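Local atomic coordinates of GTP-binding protein REM 1 (PDB entry 2NZJ), a protein that binds GDP together with magnesium as a small GTPase of the Ras family, and probably switches between GDP- and GTP-bound states in signalling. Residues A88-G91 / S92-A96; G118-A121 / D122-R125; V129-E132 / E133-C137; H154-A157 / E158-G162. One frame throughout, in Å; residues are numbered along the deposited sequence.

Interaction 1 of 4, residues A88-G91 / S92-A96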
loop_
_atom_site.group_PDB
_atom_site.type_symbol
_atom_site.label_atom_id
_atom_site.label_comp_id
_atom_site.label_asym_id
_atom_site.label_seq_id
_atom_site.Cartn_x
_atom_site.Cartn_y
_atom_site.Cartn_z
ATOM N N ALA A 88 -9.796 1.798 -12.589
ATOM C CA ALA A 88 -10.652 2.619 -13.450
ATOM C C ALA A 88 -10.022 3.928 -13.958
ATOM O O ALA A 88 -10.696 4.717 -14.623
ATOM C CB ALA A 88 -11.946 2.938 -12.693
ATOM N N ASP A 89 -8.743 4.168 -13.660
ATOM C CA ASP A 89 -8.099 5.431 -14.014
ATOM C C ASP A 89 -6.672 5.173 -14.483
ATOM O O ASP A 89 -5.744 5.065 -13.686
ATOM C CB ASP A 89 -8.156 6.344 -12.814
ATOM C CG ASP A 89 -7.433 7.618 -13.023
ATOM O OD1 ASP A 89 -6.889 7.832 -14.127
ATOM O OD2 ASP A 89 -7.402 8.419 -12.065
ATOM N N ARG A 90 -6.527 5.062 -15.796
ATOM C CA ARG A 90 -5.240 4.866 -16.464
ATOM C C ARG A 90 -4.132 5.794 -15.927
ATOM O O ARG A 90 -3.023 5.347 -15.642
ATOM C CB ARG A 90 -5.421 5.095 -17.964
ATOM C CG ARG A 90 -4.222 4.698 -18.820
ATOM C CD ARG A 90 -4.419 3.315 -19.317
ATOM N NE ARG A 90 -3.167 2.602 -19.519
ATOM C CZ ARG A 90 -3.094 1.287 -19.722
ATOM N NH1 ARG A 90 -4.216 0.546 -19.738
ATOM N NH2 ARG A 90 -1.896 0.712 -19.907
ATOM N N GLY A 91 -4.447 7.076 -15.782
ATOM C CA GLY A 91 -3.502 8.062 -15.252
ATOM C C GLY A 91 -2.854 7.664 -13.944
ATOM O O GLY A 91 -1.646 7.829 -13.778
ATOM N N SER A 92 -3.652 7.122 -13.026
ATOM C CA SER A 92 -3.158 6.719 -11.687
ATOM C C SER A 92 -2.205 5.534 -11.786
ATOM O O SER A 92 -1.257 5.425 -11.009
ATOM C CB SER A 92 -4.317 6.377 -10.713
ATOM O OG SER A 92 -5.020 5.192 -11.099
ATOM N N PHE A 93 -2.470 4.662 -12.750
ATOM C CA PHE A 93 -1.624 3.505 -13.004
ATOM C C PHE A 93 -0.282 3.952 -13.579
ATOM O O PHE A 93 0.758 3.470 -13.177
ATOM C CB PHE A 93 -2.354 2.529 -13.934
ATOM C CG PHE A 93 -1.539 1.348 -14.330
ATOM C CD1 PHE A 93 -1.122 0.437 -13.391
ATOM C CD2 PHE A 93 -1.186 1.141 -15.657
ATOM C CE1 PHE A 93 -0.347 -0.668 -13.756
ATOM C CE2 PHE A 93 -0.428 0.039 -16.031
ATOM C CZ PHE A 93 -0.016 -0.874 -15.077
ATOM N N GLU A 94 -0.318 4.907 -14.494
ATOM C CA GLU A 94 0.893 5.480 -15.095
ATOM C C GLU A 94 1.783 6.123 -14.028
ATOM O O GLU A 94 3.002 5.917 -13.999
ATOM C CB GLU A 94 0.527 6.512 -16.212
ATOM C CG GLU A 94 -0.054 5.865 -17.505
ATOM C CD GLU A 94 -0.601 6.854 -18.573
ATOM O OE1 GLU A 94 -0.718 8.076 -18.310
ATOM O OE2 GLU A 94 -0.936 6.399 -19.703
ATOM N N SER A 95 1.165 6.878 -13.139
ATOM C CA SER A 95 1.937 7.549 -12.129
ATOM C C SER A 95 2.393 6.579 -11.031
ATOM O O SER A 95 3.316 6.889 -10.300
ATOM C CB SER A 95 1.182 8.757 -11.585
ATOM O OG SER A 95 0.057 8.345 -10.881
ATOM N N ALA A 96 1.773 5.404 -10.940
ATOM C CA ALA A 96 2.323 4.319 -10.132
ATOM C C ALA A 96 3.734 3.995 -10.601
ATOM O O ALA A 96 4.673 3.997 -9.807
ATOM C CB ALA A 96 1.464 3.091 -10.226
#
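The side chain of Asp-89 swings its CG to the far side of its backbone N (chi1 175°), and the hydroxyl of Ser-92 is tucked between its own N and carbonyl carbon (chi1 68°), which brings the two residues together as the N-terminal cap of helix 90-105. Asp-89 is the N-cap: its OD1 accepts from Ser-92 N in a weak capping bond of 3.5 Å. The backbone is gripped more firmly than the carboxylate. Asp-89 O takes a hydrogen bond of 2.7 Å from Ser-92 OG, whose oxygen lies in the carbonyl plane, plus weak bonds from the amides of Ser-92 and Phe-93. The same buried hydroxyl also meets Ser-86 N at the end of strand 80-86, so it ties the start of the helix to the strand that leads into it. Beside the cap, Arg-90 and Phe-93 run alongside each other. Phe-93 CD2 sits 4.2 Å above one face of the guanidinium, near its rim, with the two planes 83° apart, so the groups are close to perpendicular and do not stack flat. Arg-90 NH1 pairs with Glu-133, while the Phe-93 ring also meets Tyr-85. Glu-94 crosses the arginine chain at about a right angle; its OE2 stays 4.4 Å from Arg-90 NE, too far for a salt bridge. Regular helical bonding then takes over, with Glu-94 N to Arg-90 O at 3.0 Å and, one residue on, Ser-95 N to Gly-91 O, also at 3.0 Å.

Interaction 2 of 4, residues G118-A121 / D122-R125. With GDP (guanosine-5'-diphosphate), chain G.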
loop_
_atom_site.group_PDB
_atom_site.type_symbol
_atom_site.label_atom_id
_atom_site.label_comp_id
_atom_site.label_asym_id
_atom_site.label_seq_id
_atom_site.Cartn_x
_atom_site.Cartn_y
_atom_site.Cartn_z
ATOM N N GLY A 118 -3.971 -2.551 -7.024
ATOM C CA GLY A 118 -5.031 -2.085 -7.913
ATOM C C GLY A 118 -6.342 -1.990 -7.164
ATOM O O GLY A 118 -7.020 -2.999 -6.994
ATOM N N ASN A 119 -6.700 -0.794 -6.718
ATOM C CA ASN A 119 -7.913 -0.590 -5.921
ATOM C C ASN A 119 -9.118 -0.279 -6.823
ATOM O O ASN A 119 -8.977 -0.051 -8.024
ATOM C CB ASN A 119 -7.699 0.540 -4.904
ATOM C CG ASN A 119 -8.802 0.621 -3.864
ATOM O OD1 ASN A 119 -9.328 -0.415 -3.399
ATOM N ND2 ASN A 119 -9.167 1.851 -3.488
ATOM N N LYS A 120 -10.304 -0.306 -6.240
ATOM C CA LYS A 120 -11.570 -0.119 -6.964
ATOM C C LYS A 120 -11.891 -1.271 -7.939
ATOM O O LYS A 120 -12.508 -1.052 -8.975
ATOM C CB LYS A 120 -11.610 1.227 -7.681
ATOM C CG LYS A 120 -11.157 2.407 -6.816
ATOM C CD LYS A 120 -11.855 3.707 -7.203
ATOM C CE LYS A 120 -11.360 4.908 -6.387
ATOM N NZ LYS A 120 -11.974 6.200 -6.871
ATOM N N ALA A 121 -11.495 -2.494 -7.566
ATOM C CA ALA A 121 -11.797 -3.727 -8.331
ATOM C C ALA A 121 -13.269 -3.945 -8.583
ATOM O O ALA A 121 -13.632 -4.635 -9.523
ATOM C CB ALA A 121 -11.230 -4.976 -7.587
ATOM N N ASP A 122 -14.113 -3.391 -7.728
ATOM C CA ASP A 122 -15.580 -3.484 -7.890
ATOM C C ASP A 122 -16.115 -2.706 -9.079
ATOM O O ASP A 122 -17.242 -2.949 -9.545
ATOM C CB ASP A 122 -16.260 -2.949 -6.638
ATOM C CG ASP A 122 -15.781 -1.548 -6.277
ATOM O OD1 ASP A 122 -16.597 -0.613 -6.358
ATOM O OD2 ASP A 122 -14.575 -1.389 -5.949
ATOM N N LEU A 123 -15.335 -1.751 -9.578
ATOM C CA LEU A 123 -15.743 -0.975 -10.760
ATOM C C LEU A 123 -15.356 -1.755 -12.005
ATOM O O LEU A 123 -14.763 -1.210 -12.933
ATOM C CB LEU A 123 -15.072 0.393 -10.754
ATOM C CG LEU A 123 -15.378 1.242 -9.531
ATOM C CD1 LEU A 123 -14.770 2.615 -9.685
ATOM C CD2 LEU A 123 -16.877 1.321 -9.339
ATOM N N ALA A 124 -15.732 -3.035 -12.009
ATOM C CA ALA A 124 -15.255 -4.019 -12.971
ATOM C C ALA A 124 -15.700 -3.716 -14.384
ATOM O O ALA A 124 -15.100 -4.224 -15.318
ATOM C CB ALA A 124 -15.697 -5.448 -12.560
ATOM N N ARG A 125 -16.740 -2.890 -14.531
ATOM C CA ARG A 125 -17.207 -2.395 -15.854
ATOM C C ARG A 125 -16.492 -1.113 -16.363
ATOM O O ARG A 125 -16.570 -0.823 -17.553
ATOM C CB ARG A 125 -18.723 -2.154 -15.833
HETATM P PB GDP G . -7.223 8.946 -1.524
HETATM O O1B GDP G . -6.274 8.091 -2.321
HETATM O O2B GDP G . -6.981 8.901 -0.054
HETATM O O3B GDP G . -7.041 10.362 -2.046
HETATM O O3A GDP G . -8.650 8.373 -1.908
HETATM P PA GDP G . -9.831 8.323 -0.842
HETATM O O1A GDP G . -9.969 9.673 -0.199
HETATM O O2A GDP G . -9.646 7.234 0.167
HETATM O "O5'" GDP G . -11.062 7.911 -1.779
HETATM C "C5'" GDP G . -11.397 8.654 -2.953
HETATM C "C4'" GDP G . -12.828 8.298 -3.358
HETATM O "O4'" GDP G . -12.868 6.981 -3.978
HETATM C "C3'" GDP G . -13.786 8.249 -2.150
HETATM O "O3'" GDP G . -15.054 8.869 -2.433
HETATM C "C2'" GDP G . -13.992 6.762 -1.908
HETATM O "O2'" GDP G . -15.285 6.450 -1.399
HETATM C "C1'" GDP G . -13.758 6.121 -3.267
HETATM N N9 GDP G . -13.134 4.790 -3.143
HETATM C C8 GDP G . -12.033 4.435 -2.434
HETATM N N7 GDP G . -11.745 3.116 -2.589
HETATM C C5 GDP G . -12.668 2.630 -3.410
HETATM C C6 GDP G . -12.977 1.316 -3.971
HETATM O O6 GDP G . -12.240 0.352 -3.671
HETATM N N1 GDP G . -14.040 1.219 -4.794
HETATM C C2 GDP G . -14.834 2.271 -5.091
HETATM N N2 GDP G . -15.902 2.151 -5.923
HETATM N N3 GDP G . -14.610 3.500 -4.587
HETATM C C4 GDP G . -13.570 3.721 -3.767
#
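Lys-120 and Leu-123 close a type I beta turn just beyond strand 114-119, with Leu-123 N donating to Lys-120 O over 3.0 Å. This is the NKxD guanine-recognition motif of Ras-like GTPases, here Asn-119, Lys-120, Ala-121 and Asp-122, with GDP bound. The turn delivers Asp-122 to the rim of the base, where its carboxylate takes both donors: OD2 accepts from GDP N1 at 2.9 Å, almost perfectly straight (177°), and OD1 accepts from GDP N2 at 2.9 Å. OD2 has a second partner in Ser-149 OG, which helps fix how the carboxylate is turned. Lys-120 lies over one face of the guanine with its chain stretched out beyond CG. Its CG stands 3.5 Å from GDP C6, and its NZ reaches past the base to hydrogen-bond the ribose O4' at 3.1 Å and the carbonyl of Gly-14. Leu-123 joins it there, CD1 resting 4.0 Å from Lys-120 CD. Asn-119 comes to the N7/O6 edge of the base, ND2 lying 3.0 Å from GDP N7, and is itself anchored to Val-15 O and Thr-148 OG1. Putting a serine at Lys-120 would strip the aliphatic cover from this face and is likely to leave O4' and Gly-14 O without their ammonium partner and the base freer to rock. The chemistry implies selection for guanine: the two carboxylate oxygens of Asp-122 suit an N1-H and a 2-amino group side by side, and adenine offers neither.

Interaction 3 of 4, residues V129-E132 / E133-C137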
loop_
_atom_site.group_PDB
_atom_site.type_symbol
_atom_site.label_atom_id
_atom_site.label_comp_id
_atom_site.label_asym_id
_atom_site.label_seq_id
_atom_site.Cartn_x
_atom_site.Cartn_y
_atom_site.Cartn_z
ATOM N N VAL A 129 -7.579 -0.499 -16.654
ATOM C CA VAL A 129 -6.311 -1.186 -16.518
ATOM C C VAL A 129 -6.578 -2.651 -16.299
ATOM O O VAL A 129 -7.249 -3.031 -15.336
ATOM C CB VAL A 129 -5.520 -0.646 -15.333
ATOM C CG1 VAL A 129 -4.192 -1.335 -15.263
ATOM C CG2 VAL A 129 -5.340 0.867 -15.463
ATOM N N SER A 130 -6.071 -3.483 -17.196
ATOM C CA SER A 130 -6.336 -4.905 -17.122
ATOM C C SER A 130 -5.596 -5.547 -15.965
ATOM O O SER A 130 -4.623 -4.988 -15.457
ATOM C CB SER A 130 -5.906 -5.585 -18.414
ATOM O OG SER A 130 -4.507 -5.722 -18.433
ATOM N N VAL A 131 -6.048 -6.736 -15.568
ATOM C CA VAL A 131 -5.329 -7.529 -14.574
ATOM C C VAL A 131 -3.927 -7.826 -15.075
ATOM O O VAL A 131 -2.982 -7.785 -14.323
ATOM C CB VAL A 131 -5.957 -8.920 -14.313
ATOM C CG1 VAL A 131 -5.794 -9.256 -12.859
ATOM C CG2 VAL A 131 -7.413 -9.002 -14.754
ATOM N N GLU A 132 -3.824 -8.160 -16.358
ATOM C CA GLU A 132 -2.559 -8.522 -16.983
ATOM C C GLU A 132 -1.591 -7.349 -16.946
ATOM O O GLU A 132 -0.394 -7.533 -16.788
ATOM C CB GLU A 132 -2.792 -8.976 -18.425
ATOM C CG GLU A 132 -3.547 -10.330 -18.588
ATOM C CD GLU A 132 -5.101 -10.237 -18.485
ATOM O OE1 GLU A 132 -5.669 -9.117 -18.394
ATOM O OE2 GLU A 132 -5.756 -11.316 -18.492
ATOM N N GLU A 133 -2.117 -6.140 -17.071
ATOM C CA GLU A 133 -1.287 -4.937 -17.024
ATOM C C GLU A 133 -0.753 -4.690 -15.623
ATOM O O GLU A 133 0.413 -4.353 -15.459
ATOM C CB GLU A 133 -2.063 -3.742 -17.572
ATOM C CG GLU A 133 -2.262 -3.868 -19.107
ATOM C CD GLU A 133 -3.191 -2.818 -19.720
ATOM O OE1 GLU A 133 -4.209 -2.452 -19.078
ATOM O OE2 GLU A 133 -2.898 -2.375 -20.864
ATOM N N GLY A 134 -1.588 -4.896 -14.616
ATOM C CA GLY A 134 -1.149 -4.835 -13.235
ATOM C C GLY A 134 -0.084 -5.870 -12.932
ATOM O O GLY A 134 0.909 -5.584 -12.286
ATOM N N ARG A 135 -0.276 -7.082 -13.413
ATOM C CA ARG A 135 0.693 -8.140 -13.180
ATOM C C ARG A 135 2.059 -7.852 -13.841
ATOM O O ARG A 135 3.102 -7.987 -13.198
ATOM C CB ARG A 135 0.139 -9.472 -13.671
ATOM C CG ARG A 135 -0.932 -10.050 -12.787
ATOM C CD ARG A 135 -1.253 -11.486 -13.217
ATOM N NE ARG A 135 -2.482 -11.985 -12.583
ATOM C CZ ARG A 135 -3.496 -12.581 -13.212
ATOM N NH1 ARG A 135 -3.468 -12.801 -14.532
ATOM N NH2 ARG A 135 -4.550 -12.986 -12.505
ATOM N N ALA A 136 2.036 -7.457 -15.112
ATOM C CA ALA A 136 3.247 -7.111 -15.870
ATOM C C ALA A 136 4.062 -6.050 -15.135
ATOM O O ALA A 136 5.302 -6.108 -15.064
ATOM C CB ALA A 136 2.863 -6.609 -17.237
ATOM N N CYS A 137 3.334 -5.100 -14.564
ATOM C CA CYS A 137 3.918 -3.980 -13.872
ATOM C C CYS A 137 4.640 -4.396 -12.597
ATOM O O CYS A 137 5.676 -3.822 -12.252
ATOM C CB CYS A 137 2.829 -2.967 -13.547
ATOM S SG CYS A 137 3.483 -1.408 -12.972
#
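OE1 of Glu-133 is gripped by two groups: Ser-130 N donates to it over 2.8 Å, nearly straight at 170°, and Arg-90 of helix 90-105 is its salt-bridge partner. The serine amide meets the oxygen on its anti side, 20° out of the carboxylate plane. In return Ser-130 OG accepts from Glu-133 N, again at 2.8 Å, and the two reciprocal bonds make a capping box at the start of helix 131-141. The serine hydroxyl turns in between its own N and carbonyl carbon (chi1 77°), while the glutamate chain runs extended beyond CG, back along the helix start. The fit is snug, with Glu-133 CG only 3.0 Å from Ser-130 OG. Ser-130 O accepts the first i to i+4 helical bond, from Gly-134 N at 3.2 Å. Ahead of the cap, Val-129 CG1 touches Glu-133 CB at 4.0 Å, and Val-129 also reaches across to Phe-93. On another side of the helix, Val-131 and Arg-135 lie alongside each other: the valine's CG1 sits 3.9 Å above one face of the guanidinium, toward its rim. Val-131 rests on Glu-147 and Arg-135 on Phe-145, both of strand 144-147. Helix 131-141 is the crossover helix between strands 114-119 and 144-147. In the box, one glutamate both accepts from a backbone amide ahead of the first turn and answers a charge on the neighbouring helix; its negative charge at a helix N-terminus probably suits the local dipole, and Arg-90 would probably further stabilise its ionised form.

Interaction 4 of 4, residues H154-A157 / E158-G162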
loop_
_atom_site.group_PDB
_atom_site.type_symbol
_atom_site.label_atom_id
_atom_site.label_comp_id
_atom_site.label_asym_id
_atom_site.label_seq_id
_atom_site.Cartn_x
_atom_site.Cartn_y
_atom_site.Cartn_z
ATOM N N HIS A 154 -12.835 -6.040 0.063
ATOM C CA HIS A 154 -12.286 -7.211 -0.578
ATOM C C HIS A 154 -10.773 -7.072 -0.695
ATOM O O HIS A 154 -10.278 -6.075 -1.217
ATOM C CB HIS A 154 -12.929 -7.377 -1.937
ATOM C CG HIS A 154 -12.293 -8.425 -2.774
ATOM N ND1 HIS A 154 -11.650 -8.133 -3.960
ATOM C CD2 HIS A 154 -12.171 -9.758 -2.594
ATOM C CE1 HIS A 154 -11.179 -9.250 -4.486
ATOM N NE2 HIS A 154 -11.476 -10.249 -3.674
ATOM N N ASN A 155 -10.058 -8.077 -0.187
ATOM C CA ASN A 155 -8.595 -8.176 -0.219
ATOM C C ASN A 155 -7.865 -7.115 0.587
ATOM O O ASN A 155 -6.645 -6.949 0.429
ATOM C CB ASN A 155 -8.063 -8.217 -1.664
ATOM C CG ASN A 155 -7.937 -9.629 -2.210
ATOM O OD1 ASN A 155 -7.995 -10.586 -1.465
ATOM N ND2 ASN A 155 -7.727 -9.756 -3.514
ATOM N N VAL A 156 -8.578 -6.405 1.458
ATOM C CA VAL A 156 -7.941 -5.372 2.262
ATOM C C VAL A 156 -7.179 -5.980 3.411
ATOM O O VAL A 156 -5.999 -5.694 3.585
ATOM C CB VAL A 156 -8.944 -4.332 2.766
ATOM C CG1 VAL A 156 -8.249 -3.304 3.652
ATOM C CG2 VAL A 156 -9.593 -3.630 1.548
ATOM N N ALA A 157 -7.843 -6.835 4.191
ATOM C CA ALA A 157 -7.148 -7.597 5.217
ATOM C C ALA A 157 -5.980 -8.374 4.574
ATOM O O ALA A 157 -4.862 -8.368 5.082
ATOM C CB ALA A 157 -8.086 -8.530 5.937
ATOM N N GLU A 158 -6.230 -8.990 3.436
ATOM C CA GLU A 158 -5.209 -9.770 2.763
ATOM C C GLU A 158 -4.005 -8.892 2.304
ATOM O O GLU A 158 -2.856 -9.347 2.307
ATOM C CB GLU A 158 -5.838 -10.571 1.610
ATOM C CG GLU A 158 -6.910 -11.642 2.049
ATOM C CD GLU A 158 -8.332 -11.083 2.504
ATOM O OE1 GLU A 158 -8.576 -9.850 2.572
ATOM O OE2 GLU A 158 -9.216 -11.914 2.833
ATOM N N LEU A 159 -4.260 -7.631 1.949
ATOM C CA LEU A 159 -3.166 -6.707 1.605
ATOM C C LEU A 159 -2.238 -6.508 2.794
ATOM O O LEU A 159 -1.013 -6.732 2.686
ATOM C CB LEU A 159 -3.680 -5.351 1.125
ATOM C CG LEU A 159 -2.693 -4.185 1.124
ATOM C CD1 LEU A 159 -1.623 -4.434 0.095
ATOM C CD2 LEU A 159 -3.379 -2.846 0.903
ATOM N N PHE A 160 -2.805 -6.105 3.928
ATOM C CA PHE A 160 -1.969 -5.803 5.088
ATOM C C PHE A 160 -1.347 -7.044 5.716
ATOM O O PHE A 160 -0.214 -6.995 6.133
ATOM C CB PHE A 160 -2.727 -4.946 6.085
ATOM C CG PHE A 160 -3.069 -3.601 5.535
ATOM C CD1 PHE A 160 -2.115 -2.587 5.520
ATOM C CD2 PHE A 160 -4.311 -3.368 4.953
ATOM C CE1 PHE A 160 -2.420 -1.329 4.985
ATOM C CE2 PHE A 160 -4.625 -2.138 4.419
ATOM C CZ PHE A 160 -3.681 -1.104 4.434
ATOM N N GLU A 161 -2.060 -8.160 5.740
ATOM C CA GLU A 161 -1.487 -9.443 6.204
ATOM C C GLU A 161 -0.333 -9.899 5.311
ATOM O O GLU A 161 0.655 -10.432 5.775
ATOM C CB GLU A 161 -2.571 -10.523 6.275
ATOM C CG GLU A 161 -3.592 -10.179 7.352
ATOM C CD GLU A 161 -4.627 -11.242 7.652
ATOM O OE1 GLU A 161 -4.849 -12.190 6.852
ATOM O OE2 GLU A 161 -5.241 -11.091 8.726
ATOM N N GLY A 162 -0.453 -9.626 4.023
ATOM C CA GLY A 162 0.602 -9.901 3.054
ATOM C C GLY A 162 1.832 -9.042 3.281
ATOM O O GLY A 162 2.958 -9.536 3.217
#
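The first turn of the C-terminal helix 156-171 in this Ras-type domain is where Val-156 meets Phe-160, side by side and pointing the same way. Val-156 CG1 approaches the ring at its edge, in its plane, 3.9 Å from CE2. The carbonyl oxygen of the same valine also lies near that plane, 3.2 Å from Phe-160 CD2, while accepting the amide of Phe-160. Leu-159 CD2 covers one face of the ring, 3.8 Å above it and toward the rim. The phenyl group is thus hemmed in by its own helix before it reaches Phe-24, whose ring it meets at about 35°, and Leu-45 of strand 40-47. Swapping Phe-160 for an alanine would remove the ring and probably open a gap between this helix, helix 17-25 and strand 40-47, with Val-156 CG1 and the Phe-24 ring losing the group they pack on. Asn-155 holds the N-cap position but makes no capping bond; its ND2 instead donates to Glu-147 O, pinning the helix start to strand 144-147. Glu-158 folds back toward it, bent at chi2 (74°), so that OE1 comes to 3.3 Å from Asn-155 CA, and carboxylate and amide planes stand 63° apart. Leu-159 N reaches Asn-155 O at 2.9 Å. With Leu-159 set against Ile-115, Val-117 and Ile-146, and Val-156 against Leu-20 and Leu-23, this is the arrangement of the Ras-like P-loop fold, in which the last helix packs beside the first on one face of the central sheet.

Overall arrangement
Three of the four contacts are helix starts and one is a ligand-binding turn. Interactions 1, 3 and 4 are all partly buried; 1 and 3 are polar caps on neighbouring helices, joined by a salt bridge between their charged side chains and by Phe-93 packing on Val-129 and Cys-137. Interaction 2 lies at the surface and owes its chemistry to the nucleotide; it touches interaction 1 through Ala-88 and Leu-123 and adjoins interaction 3 in sequence. Interaction 4 stands apart, its centre about 21 Å from that of interaction 1, and touches none of the others. Nearer the centre of the chain, it relies chiefly on apolar packing, where interactions 1 and 3 use side-chain caps.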